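Local coordinates for putative membrane anchored protein (Corynebacterium diphtheriae, PDB 3LSO) that is of unknown function but is probably a membrane-anchored protein whose all-beta folded region is built of several beta-sheet units joined end to end, at residues Ser202-Gln207 / Pro283-Leu288; Ser257-Ile262 / Glu279-Val284; Gly425-Gln430 / Thr449-Ala454. One frame throughout, in Å; residues are numbered along the deposited sequence.

Interaction 1 of 3, residues Ser202-Gln207 / Pro283-Leu288; sequences SASIKQ and PVVTEL
A203 lies alongside V284 and S204 alongside V285, and the two short strands run in the same direction. The tight part is this backbone ladder. A203 N donates to P283 O at 3.2 Å, and V285 N returns a bond to A203 O at 2.8 Å, so A203 is gripped through both its N-H and its carbonyl. Beyond that, I205 N reaches V285 O only weakly, at 3.4 Å. On the buried side V284 CG1, set anti to its own N (chi1 171°), points across to meet I205 CG2 at 3.8 Å, while A203 CB lies more loosely beside V284 CG2, at 4.3 Å. The far end is looser: the chain of 202-207 swings into a type II turn from S204 to Q207, and exposed T286 meets I205 mainly through its carbonyl, T286 O lying 3.8 Å from I205 CG1. L288 brushes S204, and E287 turns off to a salt bridge with K387. A short edge strand early in the unit, paired parallel with the strand that comes last in chain order in a mixed five-stranded sheet, is consistent with the A'-G pairing of immunoglobulin-like sandwiches.

Interaction 2 of 3, residues Ser257-Ile262 / Glu279-Val284; sequences SGSKTI and ETIIPV
I262 and I282 both carry CG1 beside the backbone N, but beyond it they part: I282 stretches out (chi2 171°), sending CD1 across to I262 CG1 at 3.7 Å, whereas I262 folds back. In K260, chi1 of -52° sets CG against V284 CG2 at 3.8 Å; a sharp bend at chi2 then turns the rest of the chain away, and NZ bonds T256 OG1. Both contacts are diagonal, since the paired residues on this face are I262 with T280, K260 with I282 and G258 with V284. I211 of strand 208-214 packs on I262 and I282, and F254 covers K260 and V284, consistent with the inner face of an immunoglobulin-like sandwich. The strands themselves form an antiparallel hairpin, inclined at 151°. K260 is held twice by I282, K260 N to I282 O and I282 N to K260 O both at 2.8 Å; I262 and T280 repeat this pair of hydrogen bonds, I262 N to T280 O and T280 N to I262 O each at 2.9 Å. At the other end V284 N binds G258 O, while the return bond to V284 O is less certain.

The opposite face carries S259, T261, I281 and P283; I281 is exposed, whereas P283 is buried against I426. S259 CB rests on I281 CG2 at 3.8 Å. T261 CG2 lies 3.6 Å from E279 OE1, and E279 OE2 is hydrogen-bonded to H233 NE2 and T263 OG1. The S257 and S259 hydroxyls turn away from this hairpin, to I426 N and E452 OE1 respectively.

Interaction 3 of 3, residues Gly425-Gln430 / Thr449-Ala454; sequences GIYMFQ and TAFEIA
G425 faces I453 and Y427 faces F451 as hydrogen-bonded pairs of an antiparallel ladder, with strand axes 4.5 Å apart at closest and inclined at 151°. This is the beta hairpin of strands 425-435 and 440-453, and four backbone bonds tie its two pairs. On one face an aromatic cluster forms. F451 has its CG between the backbone N and the carbonyl carbon (chi1 67°), which swings the ring over to the neighbouring strand and lays one face beneath Y427 CB, a CH-pi contact of 3.7 Å from that atom to the F451 ring centroid. The Y427 ring itself, nearly parallel at 18°, is slid so far that the two rings barely overlap. F429 reaches the edge of the F451 ring instead, its CE2 standing 3.6 Å from F451 CE2, and its own ring sits among F416, V322 and V324. I453 completes the row by putting CG1 3.9 Å from Y427 CE2.

The other face looks toward strand 278-285. Here I426 CG1 lies across the extended chain of E452, 3.6 Å from its CG, while the E452 carboxylate reaches on to S259. Selenomethionine M428 packs its CG on A450 CB at 3.6 Å and then bends off toward V285 and L288. Where the chain turns a corner at T449, a side chain takes over from the regular ladder: F429 N donates to T449 OG1 at 2.7 Å, and that hydroxyl also bonds I446 O.

Overall arrangement
Interactions 1 and 2 share P283 and V284 and flank strand 278-285 in one sheet, the first adding a short parallel strand, the second a long antiparallel partner. Interaction 3 belongs to a different sheet and is the most buried of the three, with aromatic rings where the others have aliphatic and polar side chains; both of the others are partly open to solvent. The sheets nonetheless meet. I426 wedges between V285 and P283, with V285 CG1 3.6 Å from I426 CG2, and two serine hydroxyls of interaction 2 make polar ties to interaction 3. The P283-L288 side of interaction 1 and the S257-S259 end of interaction 2 thus meet strand 425-435 where the two sheets adjoin.

Interaction 1 of 3, residues Ser202-Gln207 / Pro283-Leu288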
# COMPACT_ATOMS: atom_id res chain seq x y z
N SER B 202 12.38 12.07 -3.64
CA SER B 202 12.43 13.27 -4.49
C SER B 202 13.64 13.18 -5.40
O SER B 202 14.58 12.44 -5.12
CB SER B 202 12.61 14.54 -3.66
OG SER B 202 11.81 14.50 -2.51
N ALA B 203 13.64 13.96 -6.48
CA ALA B 203 14.82 14.04 -7.35
C ALA B 203 14.98 15.42 -7.98
O ALA B 203 14.08 16.27 -7.91
CB ALA B 203 14.78 12.96 -8.41
N SER B 204 16.14 15.65 -8.58
CA SER B 204 16.41 16.89 -9.29
C SER B 204 16.52 16.60 -10.77
O SER B 204 16.82 15.48 -11.17
CB SER B 204 17.72 17.50 -8.80
OG SER B 204 17.67 17.77 -7.42
N ILE B 205 16.29 17.62 -11.59
CA ILE B 205 16.47 17.49 -13.02
C ILE B 205 17.94 17.28 -13.37
O ILE B 205 18.84 17.51 -12.56
CB ILE B 205 15.90 18.70 -13.75
CG1 ILE B 205 16.73 19.95 -13.47
CG2 ILE B 205 14.46 18.93 -13.33
CD1 ILE B 205 16.11 21.21 -14.02
N LYS B 206 18.16 16.79 -14.58
CA LYS B 206 19.50 16.53 -15.13
C LYS B 206 20.40 15.61 -14.29
O LYS B 206 21.61 15.57 -14.49
CB LYS B 206 20.21 17.83 -15.52
CG LYS B 206 19.63 18.48 -16.77
CD LYS B 206 20.46 19.68 -17.20
CE LYS B 206 19.75 20.56 -18.24
NZ LYS B 206 20.61 21.71 -18.65
N GLN B 207 19.80 14.85 -13.38
CA GLN B 207 20.52 13.76 -12.72
C GLN B 207 19.89 12.37 -13.02
O GLN B 207 18.73 12.27 -13.42
CB GLN B 207 20.68 14.02 -11.22
CG GLN B 207 19.48 13.56 -10.36
CD GLN B 207 19.45 14.17 -8.95
OE1 GLN B 207 20.37 14.91 -8.54
NE2 GLN B 207 18.39 13.85 -8.19
N PRO B 283 8.11 13.68 -6.78
CA PRO B 283 8.23 15.09 -6.97
C PRO B 283 9.62 15.40 -7.48
O PRO B 283 10.60 15.03 -6.83
CB PRO B 283 8.08 15.65 -5.55
CG PRO B 283 7.75 14.49 -4.70
CD PRO B 283 8.29 13.32 -5.38
N VAL B 284 9.71 16.06 -8.62
CA VAL B 284 11.00 16.45 -9.13
C VAL B 284 11.16 17.96 -9.04
O VAL B 284 10.32 18.71 -9.49
CB VAL B 284 11.19 15.93 -10.53
CG1 VAL B 284 12.41 16.50 -11.16
CG2 VAL B 284 11.31 14.45 -10.47
N VAL B 285 12.25 18.39 -8.42
CA VAL B 285 12.48 19.81 -8.15
C VAL B 285 13.68 20.28 -8.98
O VAL B 285 14.50 19.45 -9.41
CB VAL B 285 12.75 20.02 -6.65
CG1 VAL B 285 11.48 19.82 -5.83
CG2 VAL B 285 13.82 19.05 -6.16
N THR B 286 13.81 21.59 -9.20
CA THR B 286 14.94 22.15 -9.97
C THR B 286 16.31 21.88 -9.33
O THR B 286 17.11 21.10 -9.86
CB THR B 286 14.75 23.66 -10.18
OG1 THR B 286 13.48 23.88 -10.80
CG2 THR B 286 15.87 24.23 -11.06
N GLU B 287 16.58 22.54 -8.21
CA GLU B 287 17.77 22.30 -7.41
C GLU B 287 17.27 22.09 -5.97
O GLU B 287 16.26 22.70 -5.54
CB GLU B 287 18.72 23.53 -7.50
CG GLU B 287 20.21 23.36 -7.08
CD GLU B 287 20.95 24.72 -6.88
OE1 GLU B 287 20.50 25.77 -7.43
OE2 GLU B 287 21.98 24.73 -6.16
N LEU B 288 17.95 21.22 -5.24
CA LEU B 288 17.73 21.11 -3.82
C LEU B 288 19.02 21.44 -3.08
O LEU B 288 20.00 20.68 -3.13
CB LEU B 288 17.26 19.70 -3.46
CG LEU B 288 16.96 19.48 -1.97
CD1 LEU B 288 15.68 20.17 -1.46
CD2 LEU B 288 16.92 17.98 -1.65

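Interaction 2 of 3, residues Ser257-Ile262 / Glu279-Val284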
# COMPACT_ATOMS: atom_id res chain seq x y z
N SER B 257 11.01 20.18 -13.76
CA SER B 257 10.43 19.83 -12.46
C SER B 257 8.90 19.60 -12.56
O SER B 257 8.26 20.01 -13.54
CB SER B 257 10.81 20.84 -11.36
OG SER B 257 10.16 22.09 -11.49
N GLY B 258 8.35 18.94 -11.54
CA GLY B 258 6.92 18.60 -11.44
C GLY B 258 6.67 17.31 -10.64
O GLY B 258 7.61 16.58 -10.33
N SER B 259 5.41 17.03 -10.30
CA SER B 259 5.04 15.70 -9.83
C SER B 259 5.06 14.81 -11.04
O SER B 259 4.26 15.00 -11.96
CB SER B 259 3.66 15.67 -9.22
OG SER B 259 3.66 16.37 -8.00
N LYS B 260 5.98 13.87 -11.05
CA LYS B 260 6.09 12.93 -12.14
C LYS B 260 5.40 11.62 -11.76
O LYS B 260 5.54 11.15 -10.64
CB LYS B 260 7.55 12.73 -12.47
CG LYS B 260 8.27 14.07 -12.70
CD LYS B 260 8.06 14.59 -14.12
CE LYS B 260 8.65 15.95 -14.28
NZ LYS B 260 8.18 16.59 -15.55
N THR B 261 4.63 11.07 -12.68
CA THR B 261 3.89 9.83 -12.44
C THR B 261 4.64 8.69 -13.10
O THR B 261 4.81 8.67 -14.32
CB THR B 261 2.49 9.91 -13.03
OG1 THR B 261 1.72 10.89 -12.32
CG2 THR B 261 1.80 8.63 -12.86
N ILE B 262 5.11 7.77 -12.29
CA ILE B 262 5.82 6.61 -12.80
C ILE B 262 4.85 5.45 -12.78
O ILE B 262 4.15 5.21 -11.77
CB ILE B 262 7.05 6.28 -11.95
CG1 ILE B 262 7.89 7.54 -11.69
CG2 ILE B 262 7.90 5.20 -12.61
CD1 ILE B 262 8.37 8.26 -12.97
N GLU B 279 1.70 2.16 -9.84
CA GLU B 279 2.02 3.58 -10.02
C GLU B 279 2.59 4.18 -8.78
O GLU B 279 2.19 3.83 -7.68
CB GLU B 279 0.80 4.41 -10.46
CG GLU B 279 0.78 4.67 -11.96
CD GLU B 279 -0.28 5.65 -12.45
OE1 GLU B 279 -0.86 6.47 -11.68
OE2 GLU B 279 -0.52 5.60 -13.67
N THR B 280 3.51 5.12 -8.95
CA THR B 280 3.91 6.01 -7.86
C THR B 280 4.13 7.45 -8.38
O THR B 280 4.14 7.68 -9.60
CB THR B 280 5.13 5.43 -7.07
OG1 THR B 280 5.15 5.94 -5.73
CG2 THR B 280 6.44 5.76 -7.74
N ILE B 281 4.30 8.42 -7.49
CA ILE B 281 4.51 9.78 -7.90
C ILE B 281 5.80 10.28 -7.32
O ILE B 281 5.99 10.18 -6.12
CB ILE B 281 3.36 10.68 -7.43
CG1 ILE B 281 2.09 10.31 -8.19
CG2 ILE B 281 3.71 12.16 -7.65
CD1 ILE B 281 0.90 11.18 -7.88
N ILE B 282 6.68 10.84 -8.15
CA ILE B 282 7.93 11.43 -7.67
C ILE B 282 7.93 12.92 -7.87
O ILE B 282 7.80 13.40 -8.99
CB ILE B 282 9.13 10.98 -8.46
CG1 ILE B 282 9.31 9.48 -8.40
CG2 ILE B 282 10.40 11.63 -7.88
CD1 ILE B 282 10.42 8.99 -9.37
N PRO B 283 8.11 13.68 -6.78
CA PRO B 283 8.23 15.09 -6.97
C PRO B 283 9.62 15.40 -7.48
O PRO B 283 10.60 15.03 -6.83
CB PRO B 283 8.08 15.65 -5.55
CG PRO B 283 7.75 14.49 -4.70
CD PRO B 283 8.29 13.32 -5.38
N VAL B 284 9.71 16.06 -8.62
CA VAL B 284 11.00 16.45 -9.13
C VAL B 284 11.16 17.96 -9.04
O VAL B 284 10.32 18.71 -9.49
CB VAL B 284 11.19 15.93 -10.53
CG1 VAL B 284 12.41 16.50 -11.16
CG2 VAL B 284 11.31 14.45 -10.47

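Interaction 3 of 3, residues Gly425-Gln430 / Thr449-Ala454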
# COMPACT_ATOMS: atom_id res chain seq x y z
N GLY B 425 6.08 23.60 -12.75
CA GLY B 425 7.02 22.82 -11.97
C GLY B 425 6.87 23.03 -10.47
O GLY B 425 5.90 23.65 -10.02
N ILE B 426 7.84 22.50 -9.71
CA ILE B 426 7.85 22.60 -8.28
C ILE B 426 8.99 23.54 -7.84
O ILE B 426 10.11 23.45 -8.33
CB ILE B 426 8.04 21.24 -7.64
CG1 ILE B 426 6.82 20.35 -7.85
CG2 ILE B 426 8.23 21.40 -6.15
CD1 ILE B 426 6.99 18.91 -7.36
N TYR B 427 8.69 24.40 -6.88
CA TYR B 427 9.56 25.49 -6.52
C TYR B 427 9.50 25.57 -5.00
O TYR B 427 8.45 25.27 -4.43
CB TYR B 427 9.01 26.78 -7.14
CG TYR B 427 9.01 26.87 -8.67
CD1 TYR B 427 10.11 27.39 -9.37
CD2 TYR B 427 7.90 26.48 -9.40
CE1 TYR B 427 10.11 27.48 -10.77
CE2 TYR B 427 7.88 26.57 -10.80
CZ TYR B 427 8.98 27.07 -11.47
OH TYR B 427 8.95 27.15 -12.84
N MSE B 428 10.62 25.92 -4.35
CA MSE B 428 10.66 26.15 -2.90
C MSE B 428 11.31 27.48 -2.66
O MSE B 428 12.08 27.95 -3.49
CB MSE B 428 11.56 25.15 -2.21
CG MSE B 428 10.95 23.82 -1.85
SE MSE B 428 12.42 22.62 -1.44
CE MSE B 428 13.14 22.46 -3.22
N PHE B 429 11.05 28.06 -1.50
CA PHE B 429 11.88 29.17 -1.07
C PHE B 429 13.10 28.68 -0.28
O PHE B 429 13.11 27.56 0.25
CB PHE B 429 11.03 30.14 -0.28
CG PHE B 429 10.00 30.81 -1.11
CD1 PHE B 429 10.23 32.06 -1.64
CD2 PHE B 429 8.80 30.18 -1.40
CE1 PHE B 429 9.28 32.68 -2.42
CE2 PHE B 429 7.83 30.81 -2.19
CZ PHE B 429 8.09 32.06 -2.70
N GLN B 430 14.13 29.50 -0.21
CA GLN B 430 15.31 29.16 0.57
C GLN B 430 15.50 30.15 1.68
O GLN B 430 15.03 31.29 1.58
CB GLN B 430 16.55 29.18 -0.32
CG GLN B 430 16.51 28.15 -1.46
CD GLN B 430 17.73 28.22 -2.35
OE1 GLN B 430 18.22 29.30 -2.68
NE2 GLN B 430 18.25 27.07 -2.73
N THR B 449 8.01 25.30 2.20
CA THR B 449 7.56 26.44 1.43
C THR B 449 7.25 26.05 -0.02
O THR B 449 6.96 26.89 -0.86
CB THR B 449 8.59 27.61 1.49
OG1 THR B 449 9.76 27.30 0.70
CG2 THR B 449 8.99 27.89 2.95
N ALA B 450 7.31 24.75 -0.32
CA ALA B 450 7.22 24.30 -1.72
C ALA B 450 5.87 24.63 -2.37
O ALA B 450 4.83 24.47 -1.73
CB ALA B 450 7.47 22.81 -1.81
N PHE B 451 5.88 25.04 -3.63
CA PHE B 451 4.65 25.21 -4.37
C PHE B 451 4.78 24.63 -5.76
O PHE B 451 5.89 24.53 -6.28
CB PHE B 451 4.23 26.68 -4.42
CG PHE B 451 5.16 27.59 -5.20
CD1 PHE B 451 4.99 27.77 -6.57
CD2 PHE B 451 6.16 28.29 -4.57
CE1 PHE B 451 5.80 28.59 -7.28
CE2 PHE B 451 6.98 29.12 -5.28
CZ PHE B 451 6.80 29.27 -6.64
N GLU B 452 3.66 24.24 -6.36
CA GLU B 452 3.68 23.73 -7.72
C GLU B 452 2.89 24.63 -8.63
O GLU B 452 1.79 25.03 -8.29
CB GLU B 452 3.15 22.29 -7.80
CG GLU B 452 3.64 21.52 -9.04
CD GLU B 452 3.28 20.04 -9.08
OE1 GLU B 452 3.02 19.43 -8.01
OE2 GLU B 452 3.26 19.47 -10.20
N ILE B 453 3.48 24.98 -9.76
CA ILE B 453 2.75 25.56 -10.87
C ILE B 453 2.30 24.41 -11.72
O ILE B 453 3.13 23.71 -12.28
CB ILE B 453 3.65 26.47 -11.71
CG1 ILE B 453 4.18 27.64 -10.87
CG2 ILE B 453 2.93 26.92 -12.96
CD1 ILE B 453 3.13 28.52 -10.28
N ALA B 454 0.99 24.22 -11.83
CA ALA B 454 0.47 23.01 -12.50
C ALA B 454 0.98 22.84 -13.93
O ALA B 454 1.45 23.79 -14.56
CB ALA B 454 -1.06 22.95 -12.44